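Local coordinates for protein condensin complex subunit 3 (Schizosaccharomyces pombe, PDB 5OQR) that serves as a regulatory subunit of condensin, the complex required to convert interphase chromatin into condensed, mitotic-like chromosomes, at residues A[79-83]-A[113-118]; A[315-319]-A[329-333]. One frame throughout, in Å; residues are numbered along the deposited sequence.

The two contacts lie far apart on one elongated, almost wholly helical chain: their centres are 65 Å from each other and their nearest atoms about 51 Å, so neither touches the other. In sequence, both segments of interaction 1 come ahead of those of interaction 2. Interaction 1 sits near the N-terminal end, about 48 Å from the centre of the chain, and joins one HEAT repeat to the next at a partly exposed boundary. Interaction 2, about 30 Å from that centre, is buried and packs helix 308-324 against the turn that follows helix 327-330. Both are local connections within the solenoid, and no other protein chain of the assembly touches either.

Interaction 1 of 2, residues A[79-83]-A[113-118]; sequences QPILK and EIDDDL
Gln79 and Ile114 have their CA atoms 7.3 Å apart, and one helical turn further on the CA atoms of Lys83 and Leu118 are 7.5 Å apart, so residues 79-83 and 113-118 run side by side in the same direction. The first is all helix; the second arrives as an extended loop and turns into a helix at Asp116, with Asp115 in the N-cap position but giving no side-chain capping bond. Leu118 carries the apolar half of the contact. Its CG stands anti to the backbone N (chi1 -178°), which sends the two methyls across to the neighbouring helix: CD2 lies 4.0 Å from CD1 of Leu82, the side chains crossing at about a right angle, while CD1 rests 4.1 Å from CG on the aliphatic stem of Lys83. The polar half is made by Gln79. Its chain bends at chi2 and brings the amide group beside the Asp115 carboxylate, the two planes 31° apart, and the Leu118 side chain crosses it at a slant. Leu82 is sunk further into the fold, where it also meets Ile104 of helix 94-108 and Leu122 of helix 116-129. The Leu82-Leu118 pair, with the Gln79-Asp115 pair beside it, joins helix 78-86, within HEAT repeat 2, to the beginning of helix 116-129, almost all of it within HEAT repeat 3: the parallel stacking of neighbouring repeats that builds an alpha-helical solenoid.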
loop_
_atom_site.group_PDB
_atom_site.type_symbol
_atom_site.label_atom_id
_atom_site.label_comp_id
_atom_site.label_asym_id
_atom_site.label_seq_id
_atom_site.Cartn_x
_atom_site.Cartn_y
_atom_site.Cartn_z
ATOM N N GLN A 79 -35.179 21.004 -25.371
ATOM C CA GLN A 79 -36.288 20.659 -24.481
ATOM C C GLN A 79 -37.135 19.539 -25.066
ATOM O O GLN A 79 -37.399 18.555 -24.353
ATOM C CB GLN A 79 -37.126 21.904 -24.170
ATOM C CG GLN A 79 -36.315 23.156 -23.827
ATOM C CD GLN A 79 -36.345 23.505 -22.352
ATOM O OE1 GLN A 79 -36.967 22.818 -21.545
ATOM N NE2 GLN A 79 -35.663 24.585 -21.993
ATOM N N PRO A 80 -37.576 19.597 -26.326
ATOM C CA PRO A 80 -38.321 18.448 -26.873
ATOM C C PRO A 80 -37.528 17.151 -26.856
ATOM O O PRO A 80 -38.060 16.105 -26.463
ATOM C CB PRO A 80 -38.651 18.903 -28.303
ATOM C CG PRO A 80 -38.546 20.385 -28.275
ATOM C CD PRO A 80 -37.476 20.700 -27.297
ATOM N N ILE A 81 -36.263 17.187 -27.280
ATOM C CA ILE A 81 -35.466 15.965 -27.347
ATOM C C ILE A 81 -35.343 15.334 -25.965
ATOM O O ILE A 81 -35.418 14.110 -25.817
ATOM C CB ILE A 81 -34.084 16.260 -27.965
ATOM C CG1 ILE A 81 -33.311 14.961 -28.198
ATOM C CG2 ILE A 81 -33.287 17.185 -27.070
ATOM C CD1 ILE A 81 -31.978 15.154 -28.898
ATOM N N LEU A 82 -35.157 16.157 -24.932
ATOM C CA LEU A 82 -35.057 15.619 -23.579
ATOM C C LEU A 82 -36.397 15.077 -23.104
ATOM O O LEU A 82 -36.454 14.034 -22.441
ATOM C CB LEU A 82 -34.541 16.693 -22.619
ATOM C CG LEU A 82 -33.073 17.109 -22.756
ATOM C CD1 LEU A 82 -32.745 18.196 -21.745
ATOM C CD2 LEU A 82 -32.132 15.926 -22.583
ATOM N N LYS A 83 -37.490 15.767 -23.430
ATOM C CA LYS A 83 -38.809 15.278 -23.048
ATOM C C LYS A 83 -39.113 13.942 -23.711
ATOM O O LYS A 83 -39.739 13.065 -23.103
ATOM C CB LYS A 83 -39.876 16.307 -23.413
ATOM C CG LYS A 83 -39.877 17.544 -22.526
ATOM C CD LYS A 83 -41.195 18.290 -22.626
ATOM C CE LYS A 83 -42.305 17.565 -21.876
ATOM N NZ LYS A 83 -43.620 17.702 -22.555
ATOM N N GLU A 113 -29.720 26.727 -19.619
ATOM C CA GLU A 113 -31.070 27.218 -19.360
ATOM C C GLU A 113 -32.094 26.144 -19.700
ATOM O O GLU A 113 -32.335 25.850 -20.876
ATOM C CB GLU A 113 -31.333 28.493 -20.155
ATOM C CG GLU A 113 -30.794 29.756 -19.505
ATOM C CD GLU A 113 -31.308 29.947 -18.092
ATOM O OE1 GLU A 113 -32.453 29.533 -17.816
ATOM O OE2 GLU A 113 -30.562 30.498 -17.255
ATOM N N ILE A 114 -32.708 25.571 -18.668
ATOM C CA ILE A 114 -33.723 24.536 -18.808
ATOM C C ILE A 114 -34.957 24.970 -18.028
ATOM O O ILE A 114 -34.865 25.712 -17.045
ATOM C CB ILE A 114 -33.197 23.163 -18.313
ATOM C CG1 ILE A 114 -32.687 22.325 -19.488
ATOM C CG2 ILE A 114 -34.264 22.379 -17.547
ATOM C CD1 ILE A 114 -31.381 22.811 -20.082
ATOM N N ASP A 115 -36.120 24.501 -18.472
ATOM C CA ASP A 115 -37.348 24.745 -17.730
ATOM C C ASP A 115 -37.344 23.945 -16.434
ATOM O O ASP A 115 -36.902 22.793 -16.397
ATOM C CB ASP A 115 -38.566 24.377 -18.572
ATOM C CG ASP A 115 -38.663 25.193 -19.841
ATOM O OD1 ASP A 115 -39.383 24.771 -20.769
ATOM O OD2 ASP A 115 -38.008 26.253 -19.911
ATOM N N ASP A 116 -37.852 24.562 -15.366
ATOM C CA ASP A 116 -37.767 23.952 -14.041
ATOM C C ASP A 116 -38.437 22.583 -14.015
ATOM O O ASP A 116 -37.876 21.617 -13.486
ATOM C CB ASP A 116 -38.391 24.885 -13.003
ATOM C CG ASP A 116 -38.183 24.402 -11.580
ATOM O OD1 ASP A 116 -37.512 25.112 -10.802
ATOM O OD2 ASP A 116 -38.696 23.318 -11.234
ATOM N N ASP A 117 -39.643 22.478 -14.575
ATOM C CA ASP A 117 -40.322 21.186 -14.599
ATOM C C ASP A 117 -39.500 20.148 -15.349
ATOM O O ASP A 117 -39.479 18.971 -14.973
ATOM C CB ASP A 117 -41.709 21.333 -15.219
ATOM C CG ASP A 117 -42.733 21.855 -14.230
ATOM O OD1 ASP A 117 -43.937 21.586 -14.421
ATOM O OD2 ASP A 117 -42.330 22.528 -13.257
ATOM N N LEU A 118 -38.813 20.562 -16.415
ATOM C CA LEU A 118 -37.852 19.673 -17.055
ATOM C C LEU A 118 -36.683 19.374 -16.126
ATOM O O LEU A 118 -36.111 18.280 -16.178
ATOM C CB LEU A 118 -37.354 20.294 -18.362
ATOM C CG LEU A 118 -36.371 19.470 -19.197
ATOM C CD1 LEU A 118 -37.012 18.178 -19.673
ATOM C CD2 LEU A 118 -35.867 20.280 -20.381
#

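Interaction 2 of 2, residues A[315-319]-A[329-333]; sequences RTFNE and LLDKM
The ring of Phe317 meets the backbone carbonyl of Leu329 at its edge: Leu329 O lies near the ring plane, 3.6 Å from CZ. Beside it, the CB of Leu329 is 4.0 Å from the same CZ. Met333 approaches the other end of that edge, its CE obliquely, 3.6 Å from CD2 of Phe317, and its SD 5.4 Å from the ring centroid and 79° off the ring normal, a Met-aromatic contact made at the edge. The bend at chi2 (-67°) sets the sulfur at the ring edge, and a further bend at chi3 carries CE to CD2. Phe298 brings a second ring against Phe317, the planes inclined at about 50°. The amide of Asn318 is the other flat group that reaches across: its OD1 is turned to apolar neighbours, with CD2 of Leu330 and CG of Met333 beside it, while its ND2 hydrogen-bonds Ser372 OG. CB of Asn318 also lies 3.8 Å from Met333 SD. Residues 330-333 form a type I beta turn, with Met333 N bonded to Leu330 O at 2.9 Å; Leu329 O, the atom at the ring edge, also accepts Lys332 N. No hydrogen bond links the two segments, so the cohesion between them comes from apolar and sulfur contacts, with perhaps a weak electrostatic gain where the slightly positive ring edge meets a carbonyl oxygen.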
loop_
_atom_site.group_PDB
_atom_site.type_symbol
_atom_site.label_atom_id
_atom_site.label_comp_id
_atom_site.label_asym_id
_atom_site.label_seq_id
_atom_site.Cartn_x
_atom_site.Cartn_y
_atom_site.Cartn_z
ATOM N N ARG A 315 21.190 17.851 1.992
ATOM C CA ARG A 315 21.397 16.444 2.319
ATOM C C ARG A 315 20.805 15.537 1.249
ATOM O O ARG A 315 21.368 14.481 0.939
ATOM C CB ARG A 315 20.794 16.139 3.691
ATOM C CG ARG A 315 20.617 14.656 3.999
ATOM C CD ARG A 315 19.224 14.168 3.615
ATOM N NE ARG A 315 18.995 12.780 4.009
ATOM C CZ ARG A 315 18.242 12.387 5.030
ATOM N NH1 ARG A 315 18.114 11.095 5.290
ATOM N NH2 ARG A 315 17.609 13.266 5.795
ATOM N N THR A 316 19.663 15.926 0.678
ATOM C CA THR A 316 19.049 15.118 -0.372
ATOM C C THR A 316 19.806 15.262 -1.686
ATOM O O THR A 316 20.032 14.270 -2.389
ATOM C CB THR A 316 17.585 15.516 -0.555
ATOM O OG1 THR A 316 16.913 15.482 0.710
ATOM C CG2 THR A 316 16.889 14.557 -1.511
ATOM N N PHE A 317 20.190 16.489 -2.040
ATOM C CA PHE A 317 21.013 16.710 -3.223
ATOM C C PHE A 317 22.279 15.866 -3.161
ATOM O O PHE A 317 22.653 15.207 -4.136
ATOM C CB PHE A 317 21.347 18.199 -3.339
ATOM C CG PHE A 317 22.403 18.515 -4.357
ATOM C CD1 PHE A 317 22.059 18.818 -5.660
ATOM C CD2 PHE A 317 23.741 18.528 -4.005
ATOM C CE1 PHE A 317 23.028 19.115 -6.594
ATOM C CE2 PHE A 317 24.714 18.822 -4.935
ATOM C CZ PHE A 317 24.356 19.118 -6.230
ATOM N N ASN A 318 22.951 15.878 -2.010
ATOM C CA ASN A 318 24.132 15.044 -1.826
ATOM C C ASN A 318 23.776 13.566 -1.926
ATOM O O ASN A 318 24.548 12.767 -2.469
ATOM C CB ASN A 318 24.775 15.364 -0.475
ATOM C CG ASN A 318 26.035 14.568 -0.218
ATOM O OD1 ASN A 318 27.054 14.774 -0.870
ATOM N ND2 ASN A 318 25.977 13.664 0.749
ATOM N N GLU A 319 22.607 13.186 -1.416
ATOM C CA GLU A 319 22.174 11.795 -1.488
ATOM C C GLU A 319 21.939 11.362 -2.931
ATOM O O GLU A 319 22.326 10.257 -3.325
ATOM C CB GLU A 319 20.904 11.614 -0.659
ATOM C CG GLU A 319 20.759 10.253 -0.016
ATOM C CD GLU A 319 19.813 10.280 1.167
ATOM O OE1 GLU A 319 18.609 10.014 0.974
ATOM O OE2 GLU A 319 20.272 10.585 2.290
ATOM N N LEU A 329 28.849 17.206 -9.719
ATOM C CA LEU A 329 27.858 17.886 -8.898
ATOM C C LEU A 329 28.207 17.800 -7.419
ATOM O O LEU A 329 27.875 18.710 -6.652
ATOM C CB LEU A 329 26.469 17.295 -9.149
ATOM C CG LEU A 329 25.737 17.717 -10.428
ATOM C CD1 LEU A 329 25.381 19.197 -10.388
ATOM C CD2 LEU A 329 26.547 17.397 -11.675
ATOM N N LEU A 330 28.871 16.720 -6.999
ATOM C CA LEU A 330 29.264 16.582 -5.603
ATOM C C LEU A 330 30.334 17.583 -5.197
ATOM O O LEU A 330 30.465 17.877 -4.005
ATOM C CB LEU A 330 29.770 15.164 -5.333
ATOM C CG LEU A 330 28.724 14.088 -5.052
ATOM C CD1 LEU A 330 29.404 12.740 -4.916
ATOM C CD2 LEU A 330 27.927 14.404 -3.798
ATOM N N ASP A 331 31.105 18.106 -6.152
ATOM C CA ASP A 331 32.115 19.103 -5.822
ATOM C C ASP A 331 31.504 20.346 -5.193
ATOM O O ASP A 331 32.232 21.149 -4.603
ATOM C CB ASP A 331 32.904 19.488 -7.075
ATOM C CG ASP A 331 33.902 18.420 -7.492
ATOM O OD1 ASP A 331 34.418 17.706 -6.609
ATOM O OD2 ASP A 331 34.175 18.299 -8.706
ATOM N N LYS A 332 30.186 20.523 -5.303
ATOM C CA LYS A 332 29.525 21.652 -4.667
ATOM C C LYS A 332 29.278 21.422 -3.184
ATOM O O LYS A 332 29.011 22.383 -2.457
ATOM C CB LYS A 332 28.202 21.942 -5.372
ATOM C CG LYS A 332 28.354 22.179 -6.858
ATOM C CD LYS A 332 27.034 22.536 -7.506
ATOM C CE LYS A 332 27.184 22.658 -9.008
ATOM N NZ LYS A 332 26.011 23.318 -9.635
ATOM N N MET A 333 29.357 20.181 -2.723
ATOM C CA MET A 333 29.224 19.905 -1.306
ATOM C C MET A 333 30.547 20.177 -0.593
ATOM O O MET A 333 31.620 20.002 -1.174
ATOM C CB MET A 333 28.802 18.458 -1.081
ATOM C CG MET A 333 27.403 18.130 -1.576
ATOM S SD MET A 333 26.098 18.966 -0.656
ATOM C CE MET A 333 25.810 20.413 -1.667
#